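Local atomic coordinates of magnesium-protoporphyrin O-methyltransferase (Synechocystis sp., PDB entry 4QDJ), a protein that methylates Mg-protoporphyrin IX with S-adenosyl-L-methionine to give the 13-monomethyl ester, a step of chlorophyll biosynthesis. Residues A[14-19]-A[94-99]; A[22-27]-A[38-43]; A[99-104]-A[111-116]. All coordinates share one frame; numbering follows the deposited sequence.

Interaction 1 of 3, residues A[14-19]-A[94-99]; sequences DYFNST and EKMVGE. With SAM (S-adenosylmethionine), chain B.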
loop_
_atom_site.group_PDB
_atom_site.type_symbol
_atom_site.label_atom_id
_atom_site.label_comp_id
_atom_site.label_asym_id
_atom_site.label_seq_id
_atom_site.Cartn_x
_atom_site.Cartn_y
_atom_site.Cartn_z
ATOM N N ASP A 14 15.054 3.869 -6.467
ATOM C CA ASP A 14 16.462 3.587 -6.199
ATOM C C ASP A 14 16.717 3.339 -4.717
ATOM O O ASP A 14 17.541 2.500 -4.352
ATOM C CB ASP A 14 17.352 4.727 -6.696
ATOM C CG ASP A 14 17.349 4.854 -8.207
ATOM O OD1 ASP A 14 16.813 3.951 -8.884
ATOM O OD2 ASP A 14 17.893 5.855 -8.715
ATOM N N TYR A 15 16.007 4.074 -3.867
ATOM C CA TYR A 15 16.122 3.898 -2.423
ATOM C C TYR A 15 15.683 2.498 -2.002
ATOM O O TYR A 15 16.393 1.809 -1.271
ATOM C CB TYR A 15 15.300 4.961 -1.690
ATOM C CG TYR A 15 15.167 4.725 -0.201
ATOM C CD1 TYR A 15 16.229 4.973 0.661
ATOM C CD2 TYR A 15 13.974 4.267 0.344
ATOM C CE1 TYR A 15 16.108 4.759 2.026
ATOM C CE2 TYR A 15 13.843 4.053 1.702
ATOM C CZ TYR A 15 14.910 4.302 2.540
ATOM O OH TYR A 15 14.775 4.084 3.893
ATOM N N PHE A 16 14.517 2.075 -2.476
ATOM C CA PHE A 16 13.990 0.762 -2.113
ATOM C C PHE A 16 14.668 -0.384 -2.863
ATOM O O PHE A 16 14.441 -1.553 -2.555
ATOM C CB PHE A 16 12.470 0.716 -2.285
ATOM C CG PHE A 16 11.722 1.420 -1.191
ATOM C CD1 PHE A 16 11.533 0.807 0.037
ATOM C CD2 PHE A 16 11.222 2.696 -1.382
ATOM C CE1 PHE A 16 10.850 1.450 1.051
ATOM C CE2 PHE A 16 10.538 3.346 -0.372
ATOM C CZ PHE A 16 10.351 2.722 0.847
ATOM N N ASN A 17 15.500 -0.048 -3.844
ATOM C CA ASN A 17 16.340 -1.047 -4.500
ATOM C C ASN A 17 17.731 -1.108 -3.877
ATOM O O ASN A 17 18.538 -1.971 -4.220
ATOM C CB ASN A 17 16.448 -0.779 -6.002
ATOM C CG ASN A 17 15.262 -1.317 -6.776
ATOM O OD1 ASN A 17 14.542 -2.194 -6.298
ATOM N ND2 ASN A 17 15.060 -0.803 -7.983
ATOM N N SER A 18 18.009 -0.186 -2.962
ATOM C CA SER A 18 19.308 -0.143 -2.301
ATOM C C SER A 18 19.178 -0.269 -0.783
ATOM O O SER A 18 18.637 -1.255 -0.283
ATOM C CB SER A 18 20.077 1.125 -2.689
ATOM O OG SER A 18 19.323 2.294 -2.427
ATOM N N THR A 19 19.663 0.732 -0.057
ATOM C CA THR A 19 19.676 0.642 1.398
ATOM C C THR A 19 18.267 0.605 1.991
ATOM O O THR A 19 18.065 0.044 3.069
ATOM C CB THR A 19 20.523 1.759 2.052
ATOM O OG1 THR A 19 20.767 1.430 3.425
ATOM C CG2 THR A 19 19.821 3.105 1.962
ATOM N N GLU A 94 12.002 -3.619 -7.753
ATOM C CA GLU A 94 12.171 -5.036 -8.055
ATOM C C GLU A 94 12.671 -5.824 -6.842
ATOM O O GLU A 94 12.330 -6.994 -6.676
ATOM C CB GLU A 94 13.099 -5.237 -9.259
ATOM C CG GLU A 94 14.490 -4.644 -9.097
ATOM C CD GLU A 94 15.351 -4.841 -10.329
ATOM O OE1 GLU A 94 14.838 -5.375 -11.336
ATOM O OE2 GLU A 94 16.540 -4.461 -10.293
ATOM N N LYS A 95 13.465 -5.181 -5.990
ATOM C CA LYS A 95 13.965 -5.849 -4.791
ATOM C C LYS A 95 12.835 -6.161 -3.814
ATOM O O LYS A 95 12.757 -7.268 -3.279
ATOM C CB LYS A 95 15.061 -5.028 -4.105
ATOM C CG LYS A 95 16.349 -4.929 -4.906
ATOM C CD LYS A 95 17.576 -4.984 -4.008
ATOM C CE LYS A 95 17.787 -6.378 -3.438
ATOM N NZ LYS A 95 19.082 -6.486 -2.708
ATOM N N MET A 96 11.959 -5.187 -3.587
ATOM C CA MET A 96 10.819 -5.400 -2.703
ATOM C C MET A 96 9.900 -6.487 -3.260
ATOM O O MET A 96 9.477 -7.381 -2.526
ATOM C CB MET A 96 10.050 -4.094 -2.472
ATOM C CG MET A 96 10.880 -2.988 -1.812
ATOM S SD MET A 96 11.258 -3.283 -0.066
ATOM C CE MET A 96 9.731 -2.761 0.713
ATOM N N VAL A 97 9.614 -6.407 -4.559
ATOM C CA VAL A 97 8.794 -7.402 -5.253
ATOM C C VAL A 97 9.371 -8.809 -5.123
ATOM O O VAL A 97 8.645 -9.768 -4.851
ATOM C CB VAL A 97 8.659 -7.070 -6.762
ATOM C CG1 VAL A 97 8.108 -8.262 -7.536
ATOM C CG2 VAL A 97 7.784 -5.852 -6.964
ATOM N N GLY A 98 10.681 -8.921 -5.317
ATOM C CA GLY A 98 11.355 -10.203 -5.231
ATOM C C GLY A 98 11.216 -10.820 -3.855
ATOM O O GLY A 98 11.008 -12.025 -3.721
ATOM N N GLU A 99 11.325 -9.985 -2.827
ATOM C CA GLU A 99 11.180 -10.453 -1.457
ATOM C C GLU A 99 9.740 -10.876 -1.177
ATOM O O GLU A 99 9.502 -11.875 -0.499
ATOM C CB GLU A 99 11.632 -9.376 -0.468
ATOM C CG GLU A 99 11.613 -9.814 0.989
ATOM C CD GLU A 99 12.666 -10.861 1.307
ATOM O OE1 GLU A 99 13.634 -11.001 0.530
ATOM O OE2 GLU A 99 12.524 -11.544 2.343
HETATM N N SAM B . 2.243 -0.906 0.990
HETATM C CA SAM B . 3.294 -1.706 1.613
HETATM C C SAM B . 2.972 -1.977 3.077
HETATM O O SAM B . 2.257 -1.206 3.718
HETATM O OXT SAM B . 3.418 -2.975 3.645
HETATM C CB SAM B . 4.675 -1.065 1.467
HETATM C CG SAM B . 4.857 0.336 2.048
HETATM S SD SAM B . 6.567 0.926 1.880
HETATM C CE SAM B . 6.626 2.242 3.122
HETATM C "C5'" SAM B . 6.425 1.930 0.387
HETATM C "C4'" SAM B . 6.516 1.081 -0.872
HETATM O "O4'" SAM B . 5.932 1.795 -1.940
HETATM C "C3'" SAM B . 7.949 0.763 -1.277
HETATM O "O3'" SAM B . 8.081 -0.629 -1.442
HETATM C "C2'" SAM B . 8.126 1.452 -2.615
HETATM O "O2'" SAM B . 8.937 0.706 -3.496
HETATM C "C1'" SAM B . 6.691 1.559 -3.102
HETATM N N9 SAM B . 6.478 2.634 -4.078
HETATM C C8 SAM B . 6.909 3.930 -4.000
HETATM N N7 SAM B . 6.493 4.580 -5.112
HETATM C C5 SAM B . 5.804 3.713 -5.888
HETATM C C6 SAM B . 5.172 3.852 -7.115
HETATM N N6 SAM B . 5.182 5.023 -7.747
HETATM N N1 SAM B . 4.539 2.763 -7.673
HETATM C C2 SAM B . 4.529 1.549 -7.017
HETATM N N3 SAM B . 5.163 1.417 -5.799
HETATM C C4 SAM B . 5.786 2.486 -5.247
HETATM O O HOH W 1 12.892 -1.523 -9.720
HETATM O O HOH W 2 19.850 -3.757 -1.353
#
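Phe16 and Met96 meet beside the ribose of S-adenosylmethionine, which places the contact in the cofactor pocket of this class I methyltransferase. Phe16 comes from helix 8-16, Met96 from helix 94-108, the helix that follows strand 86-91 in the Rossmann-like fold. The phenyl ring turns a face to the sugar, with C3' of the cofactor 3.5 Å above the centre of the ring plane; Tyr15 CD2 sits over the opposite face, offset toward the rim. Met96 CE reaches Phe16 CD1 obliquely at 4.1 Å. The same methyl group is 3.5 Å from O3' of the cofactor, and so touches ring and ribose together. Met96 SD lies 5.4 Å from the centroid of the Phe16 ring and 70° off its normal, an oblique Met-aromatic contact.

Polar bonds flank the apolar contact. Asn17 OD1 accepts a nearly straight bond from Lys95 N (3.2 Å, N-H...O angle 170°), using a backbone N-H in the first turn of helix 94-108. With CG anti to the carbonyl carbon (chi1 -82°), the Asn17 amide is directed to the start of that helix. OD1 is also hydrogen-bonded to Ser93 OG, which in turn bonds Met96 N and so links these bonds to the residue beside the cofactor. At the other end of the amide, Asn17 ND2 donates to a water at 2.9 Å that also accepts from Glu94 N; with both ends engaged, the amide is probably held in this orientation. Further out, the aliphatic part of Lys95 lies along the Asn17 backbone, CD coming to 3.2 Å from Asn17 O. Beyond it, Lys95 NZ donates to a second water, which itself donates to Ser18 O at 3.0 Å.

Interaction 2 of 3, residues A[22-27]-A[38-43]; sequences DRWRRI and KDIRVG
The indole of Trp24 meets Ile40 CG2 obliquely at its CZ3 atom, 3.8 Å away, and carries Ile27 CD1 over one face, 3.9 Å above the plane and offset toward the rim. The guanidinium of Arg41 is engaged at its edge, with two backbone oxygens near its plane. Arg41 NE donates to Ile27 O at 2.9 Å with an N-H...O angle of 166°. Arg41 NH2 gives a shorter bond, 2.8 Å, to Arg26 O, and a further one to Gly31 O. In both bonds across the contact the donor is tilted from the plane of the accepting carbonyl.

These oxygens belong to the last turn of helix 19-27, so the arginine of helix 35-58 reaches the C-terminal end of that helix edge-on, and the partial negative charge there would probably favour it. Both helices precede strand 65-69, the first of the sheet, so the contact joins two N-terminal helices ahead of the Rossmann-like core. The short helical segments approach to 10.3 Å between axes and cross at -60°, and Ile27 CG2 packs against Ile40 CG2, 3.9 Å apart, beside the polar bonds. Arg41 runs extended from the backbone and then bends at chi3 (-72°), which swings the guanidinium across the helix end; on the way its CG passes Ile27 O at 3.3 Å. Trp24 also meets the rings of Phe16, a residue of the cofactor pocket, and Tyr28. On the exposed side, Arg26 NE stays 5.2 Å from Arg41 NH2, with Arg26 NH1 bonded to Gln32 O and NE to a glycerol, probably from the crystallisation liquor.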
loop_
_atom_site.group_PDB
_atom_site.type_symbol
_atom_site.label_atom_id
_atom_site.label_comp_id
_atom_site.label_asym_id
_atom_site.label_seq_id
_atom_site.Cartn_x
_atom_site.Cartn_y
_atom_site.Cartn_z
ATOM N N ASP A 22 17.118 -3.029 2.437
ATOM C CA ASP A 22 17.689 -3.669 3.613
ATOM C C ASP A 22 16.991 -3.224 4.896
ATOM O O ASP A 22 16.685 -4.041 5.764
ATOM C CB ASP A 22 19.189 -3.380 3.695
ATOM C CG ASP A 22 19.947 -3.908 2.491
ATOM O OD1 ASP A 22 19.613 -5.014 2.015
ATOM O OD2 ASP A 22 20.871 -3.215 2.018
ATOM N N ARG A 23 16.722 -1.929 5.000
ATOM C CA ARG A 23 16.128 -1.379 6.210
ATOM C C ARG A 23 14.662 -1.771 6.359
ATOM O O ARG A 23 14.224 -2.154 7.442
ATOM C CB ARG A 23 16.296 0.142 6.244
ATOM C CG ARG A 23 17.756 0.580 6.243
ATOM C CD ARG A 23 17.901 2.076 6.026
ATOM N NE ARG A 23 19.271 2.446 5.681
ATOM C CZ ARG A 23 20.172 2.892 6.551
ATOM N NH1 ARG A 23 19.852 3.030 7.830
ATOM N NH2 ARG A 23 21.393 3.205 6.140
ATOM N N TRP A 24 13.907 -1.691 5.269
ATOM C CA TRP A 24 12.481 -1.993 5.334
ATOM C C TRP A 24 12.165 -3.489 5.344
ATOM O O TRP A 24 11.160 -3.903 5.919
ATOM C CB TRP A 24 11.702 -1.229 4.260
ATOM C CG TRP A 24 11.618 0.228 4.598
ATOM C CD1 TRP A 24 12.429 1.228 4.139
ATOM C CD2 TRP A 24 10.702 0.842 5.512
ATOM N NE1 TRP A 24 12.060 2.428 4.695
ATOM C CE2 TRP A 24 11.002 2.218 5.541
ATOM C CE3 TRP A 24 9.650 0.363 6.299
ATOM C CZ2 TRP A 24 10.286 3.121 6.327
ATOM C CZ3 TRP A 24 8.942 1.261 7.078
ATOM C CH2 TRP A 24 9.261 2.623 7.085
ATOM N N ARG A 25 13.019 -4.303 4.731
ATOM C CA ARG A 25 12.859 -5.748 4.833
ATOM C C ARG A 25 12.994 -6.159 6.295
ATOM O O ARG A 25 12.298 -7.059 6.765
ATOM C CB ARG A 25 13.889 -6.483 3.971
ATOM C CG ARG A 25 13.918 -7.985 4.195
ATOM C CD ARG A 25 14.902 -8.675 3.266
ATOM N NE ARG A 25 15.204 -10.028 3.720
ATOM C CZ ARG A 25 15.951 -10.896 3.047
ATOM N NH1 ARG A 25 16.470 -10.556 1.874
ATOM N NH2 ARG A 25 16.174 -12.105 3.544
ATOM N N ARG A 26 13.885 -5.482 7.014
ATOM C CA ARG A 26 14.086 -5.757 8.429
ATOM C C ARG A 26 12.890 -5.275 9.252
ATOM O O ARG A 26 12.354 -6.023 10.070
ATOM C CB ARG A 26 15.394 -5.124 8.923
ATOM C CG ARG A 26 15.607 -5.175 10.435
ATOM C CD ARG A 26 15.539 -6.594 10.990
ATOM N NE ARG A 26 16.582 -7.469 10.461
ATOM C CZ ARG A 26 17.691 -7.805 11.114
ATOM N NH1 ARG A 26 17.921 -7.339 12.334
ATOM N NH2 ARG A 26 18.574 -8.614 10.544
ATOM N N ILE A 27 12.466 -4.036 9.026
ATOM C CA ILE A 27 11.322 -3.486 9.751
ATOM C C ILE A 27 10.068 -4.329 9.532
ATOM O O ILE A 27 9.369 -4.679 10.485
ATOM C CB ILE A 27 11.042 -2.019 9.358
ATOM C CG1 ILE A 27 12.195 -1.116 9.806
ATOM C CG2 ILE A 27 9.730 -1.540 9.968
ATOM C CD1 ILE A 27 12.038 0.331 9.385
ATOM N N LYS A 38 11.164 -0.510 15.836
ATOM C CA LYS A 38 10.218 -1.441 16.441
ATOM C C LYS A 38 8.833 -0.810 16.521
ATOM O O LYS A 38 7.821 -1.471 16.284
ATOM C CB LYS A 38 10.692 -1.857 17.835
ATOM C CG LYS A 38 9.804 -2.888 18.515
ATOM C CD LYS A 38 9.642 -4.134 17.657
ATOM C CE LYS A 38 9.156 -5.314 18.483
ATOM N NZ LYS A 38 7.933 -4.987 19.264
ATOM N N ASP A 39 8.798 0.476 16.853
ATOM C CA ASP A 39 7.548 1.222 16.915
ATOM C C ASP A 39 6.882 1.281 15.540
ATOM O O ASP A 39 5.661 1.147 15.420
ATOM C CB ASP A 39 7.809 2.633 17.445
ATOM C CG ASP A 39 6.540 3.437 17.608
ATOM O OD1 ASP A 39 5.902 3.329 18.675
ATOM O OD2 ASP A 39 6.182 4.179 16.669
ATOM N N ILE A 40 7.693 1.473 14.506
ATOM C CA ILE A 40 7.203 1.497 13.131
ATOM C C ILE A 40 6.689 0.121 12.706
ATOM O O ILE A 40 5.637 0.008 12.073
ATOM C CB ILE A 40 8.300 1.971 12.159
ATOM C CG1 ILE A 40 8.687 3.419 12.469
ATOM C CG2 ILE A 40 7.841 1.837 10.714
ATOM C CD1 ILE A 40 9.863 3.922 11.658
ATOM N N ARG A 41 7.433 -0.922 13.065
ATOM C CA ARG A 41 7.021 -2.294 12.782
ATOM C C ARG A 41 5.645 -2.586 13.372
ATOM O O ARG A 41 4.756 -3.088 12.682
ATOM C CB ARG A 41 8.049 -3.289 13.330
ATOM C CG ARG A 41 7.594 -4.742 13.276
ATOM C CD ARG A 41 8.604 -5.668 13.935
ATOM N NE ARG A 41 9.818 -5.820 13.139
ATOM C CZ ARG A 41 10.914 -6.437 13.568
ATOM N NH1 ARG A 41 10.949 -6.954 14.790
ATOM N NH2 ARG A 41 11.975 -6.533 12.778
ATOM N N VAL A 42 5.472 -2.253 14.647
ATOM C CA VAL A 42 4.214 -2.496 15.347
ATOM C C VAL A 42 3.067 -1.659 14.775
ATOM O O VAL A 42 1.962 -2.165 14.561
ATOM C CB VAL A 42 4.363 -2.230 16.863
ATOM C CG1 VAL A 42 3.011 -2.295 17.559
ATOM C CG2 VAL A 42 5.338 -3.226 17.478
ATOM N N GLY A 43 3.333 -0.383 14.513
ATOM C CA GLY A 43 2.322 0.498 13.954
ATOM C C GLY A 43 1.868 0.048 12.577
ATOM O O GLY A 43 0.670 0.001 12.282
#

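Interaction 3 of 3, residues A[99-104]-A[111-116]; sequences EAQQKA and GNQPTF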
loop_
_atom_site.group_PDB
_atom_site.type_symbol
_atom_site.label_atom_id
_atom_site.label_comp_id
_atom_site.label_asym_id
_atom_site.label_seq_id
_atom_site.Cartn_x
_atom_site.Cartn_y
_atom_site.Cartn_z
ATOM N N GLU A 99 11.325 -9.985 -2.827
ATOM C CA GLU A 99 11.180 -10.453 -1.457
ATOM C C GLU A 99 9.740 -10.876 -1.177
ATOM O O GLU A 99 9.502 -11.875 -0.499
ATOM C CB GLU A 99 11.632 -9.376 -0.468
ATOM C CG GLU A 99 11.613 -9.814 0.989
ATOM C CD GLU A 99 12.666 -10.861 1.307
ATOM O OE1 GLU A 99 13.634 -11.001 0.530
ATOM O OE2 GLU A 99 12.524 -11.544 2.343
ATOM N N ALA A 100 8.782 -10.117 -1.706
ATOM C CA ALA A 100 7.370 -10.455 -1.548
ATOM C C ALA A 100 7.083 -11.850 -2.090
ATOM O O ALA A 100 6.418 -12.657 -1.440
ATOM C CB ALA A 100 6.490 -9.423 -2.245
ATOM N N GLN A 101 7.603 -12.135 -3.280
ATOM C CA GLN A 101 7.414 -13.444 -3.892
ATOM C C GLN A 101 8.091 -14.549 -3.083
ATOM O O GLN A 101 7.541 -15.638 -2.931
ATOM C CB GLN A 101 7.915 -13.445 -5.338
ATOM C CG GLN A 101 7.850 -14.807 -6.021
ATOM C CD GLN A 101 6.464 -15.433 -5.978
ATOM O OE1 GLN A 101 5.446 -14.740 -6.018
ATOM N NE2 GLN A 101 6.422 -16.758 -5.896
ATOM N N GLN A 102 9.282 -14.264 -2.566
ATOM C CA GLN A 102 9.991 -15.230 -1.734
ATOM C C GLN A 102 9.207 -15.546 -0.464
ATOM O O GLN A 102 9.043 -16.712 -0.102
ATOM C CB GLN A 102 11.394 -14.723 -1.385
ATOM C CG GLN A 102 12.380 -14.802 -2.539
ATOM C CD GLN A 102 12.658 -16.231 -2.965
ATOM O OE1 GLN A 102 12.766 -17.129 -2.131
ATOM N NE2 GLN A 102 12.768 -16.448 -4.271
ATOM N N LYS A 103 8.715 -14.507 0.203
ATOM C CA LYS A 103 7.943 -14.688 1.428
ATOM C C LYS A 103 6.632 -15.416 1.141
ATOM O O LYS A 103 6.186 -16.245 1.936
ATOM C CB LYS A 103 7.680 -13.341 2.116
ATOM C CG LYS A 103 8.949 -12.623 2.574
ATOM C CD LYS A 103 8.652 -11.302 3.279
ATOM C CE LYS A 103 8.303 -11.506 4.750
ATOM N NZ LYS A 103 8.128 -10.203 5.468
ATOM N N ALA A 104 6.025 -15.113 -0.003
ATOM C CA ALA A 104 4.770 -15.750 -0.390
ATOM C C ALA A 104 4.955 -17.238 -0.674
ATOM O O ALA A 104 4.180 -18.065 -0.197
ATOM C CB ALA A 104 4.162 -15.046 -1.600
ATOM N N GLY A 111 -0.565 -22.918 -3.016
ATOM C CA GLY A 111 -1.944 -22.532 -2.798
ATOM C C GLY A 111 -2.243 -21.185 -3.424
ATOM O O GLY A 111 -1.606 -20.779 -4.397
ATOM N N ASN A 112 -3.219 -20.486 -2.860
ATOM C CA ASN A 112 -3.610 -19.180 -3.365
ATOM C C ASN A 112 -2.529 -18.132 -3.104
ATOM O O ASN A 112 -2.535 -17.481 -2.065
ATOM C CB ASN A 112 -4.926 -18.747 -2.719
ATOM C CG ASN A 112 -5.497 -17.490 -3.340
ATOM O OD1 ASN A 112 -5.469 -17.315 -4.559
ATOM N ND2 ASN A 112 -6.015 -16.600 -2.502
ATOM N N GLN A 113 -1.596 -17.989 -4.042
ATOM C CA GLN A 113 -0.545 -16.979 -3.939
ATOM C C GLN A 113 -1.005 -15.675 -4.572
ATOM O O GLN A 113 -1.759 -15.689 -5.545
ATOM C CB GLN A 113 0.720 -17.437 -4.669
ATOM C CG GLN A 113 1.556 -18.491 -3.964
ATOM C CD GLN A 113 2.905 -18.686 -4.632
ATOM O OE1 GLN A 113 3.338 -17.857 -5.433
ATOM N NE2 GLN A 113 3.576 -19.785 -4.308
ATOM N N PRO A 114 -0.542 -14.535 -4.038
ATOM C CA PRO A 114 -0.752 -13.311 -4.809
ATOM C C PRO A 114 0.106 -13.364 -6.061
ATOM O O PRO A 114 1.052 -14.152 -6.132
ATOM C CB PRO A 114 -0.204 -12.211 -3.889
ATOM C CG PRO A 114 -0.119 -12.823 -2.532
ATOM C CD PRO A 114 0.150 -14.280 -2.766
ATOM N N THR A 115 -0.223 -12.546 -7.048
ATOM C CA THR A 115 0.623 -12.333 -8.216
ATOM C C THR A 115 1.415 -11.043 -8.011
ATOM O O THR A 115 0.818 -10.020 -7.683
ATOM C CB THR A 115 -0.237 -12.179 -9.486
ATOM O OG1 THR A 115 -0.931 -13.406 -9.750
ATOM C CG2 THR A 115 0.626 -11.809 -10.685
ATOM N N PHE A 116 2.728 -11.081 -8.207
ATOM C CA PHE A 116 3.562 -9.903 -7.989
ATOM C C PHE A 116 4.221 -9.408 -9.271
ATOM O O PHE A 116 4.731 -10.196 -10.066
ATOM C CB PHE A 116 4.635 -10.189 -6.936
ATOM C CG PHE A 116 4.088 -10.439 -5.560
ATOM C CD1 PHE A 116 3.487 -9.414 -4.843
ATOM C CD2 PHE A 116 4.186 -11.692 -4.974
ATOM C CE1 PHE A 116 2.988 -9.636 -3.573
ATOM C CE2 PHE A 116 3.693 -11.920 -3.701
ATOM C CZ PHE A 116 3.092 -10.890 -3.000
#
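Phe116 packs closely against the helix through Ala100 and Ala104, whereas Gln101 and Gln113 form a looser polar margin. Ala100 CB lies over the centre of the phenyl ring, 3.8 Å from its centroid and 12° off the normal, a CH-pi contact. Ala104 CB comes in at the ring edge, 3.8 Å from Phe116 CE2, and also rests against Pro114 CD at 4.2 Å. Small alanine side chains let the ring come close to the helix backbone: Phe116 CE2 is 3.6 Å from Ala100 O.

On the looser, partly exposed side, Gln101 OE1 borders the ring edge near Phe116 CD2 (3.5 Å). Its NE2 makes a straight but weak bond to Gln113 OE1 at 3.3 Å, reached because the Gln101 chain bends at chi2 (55°). The stronger polar partner of Gln113 is Gln105, whose OE1 is hydrogen-bonded to Gln113 NE2. Replacing Phe116 by an alanine would probably leave Ala100 CB without its aromatic face and open a gap between helix and strand. Helix 94-108 thus packs on the outermost parallel strand 115-118, as the connecting helix does in a beta-alpha-beta crossover of the Rossmann-like fold.

Helix 94-108 serves interactions 1 and 3, which share Glu99 and lie about 15 Å apart between centres; one face of the helix meets the N-terminal helices, another the sheet. Val97 CG1 of 94-99 packs 4.0 Å from Phe116 CB of interaction 3. Interaction 2 is nested within the chain loop closed by interaction 1 and joins it through aromatic packing, Phe16 CE1 lying 3.5 Å from Trp24 CD1. A salt bridge from Arg25 NH1 to Glu99 OE1 (3.2 Å) ties 22-27 to the same helix. Interaction 1 touches S-adenosylmethionine directly; at nearest atoms the side chain of Trp24 is about 5 Å from S-adenosylmethionine and the side chain of Ala100 about 9 Å.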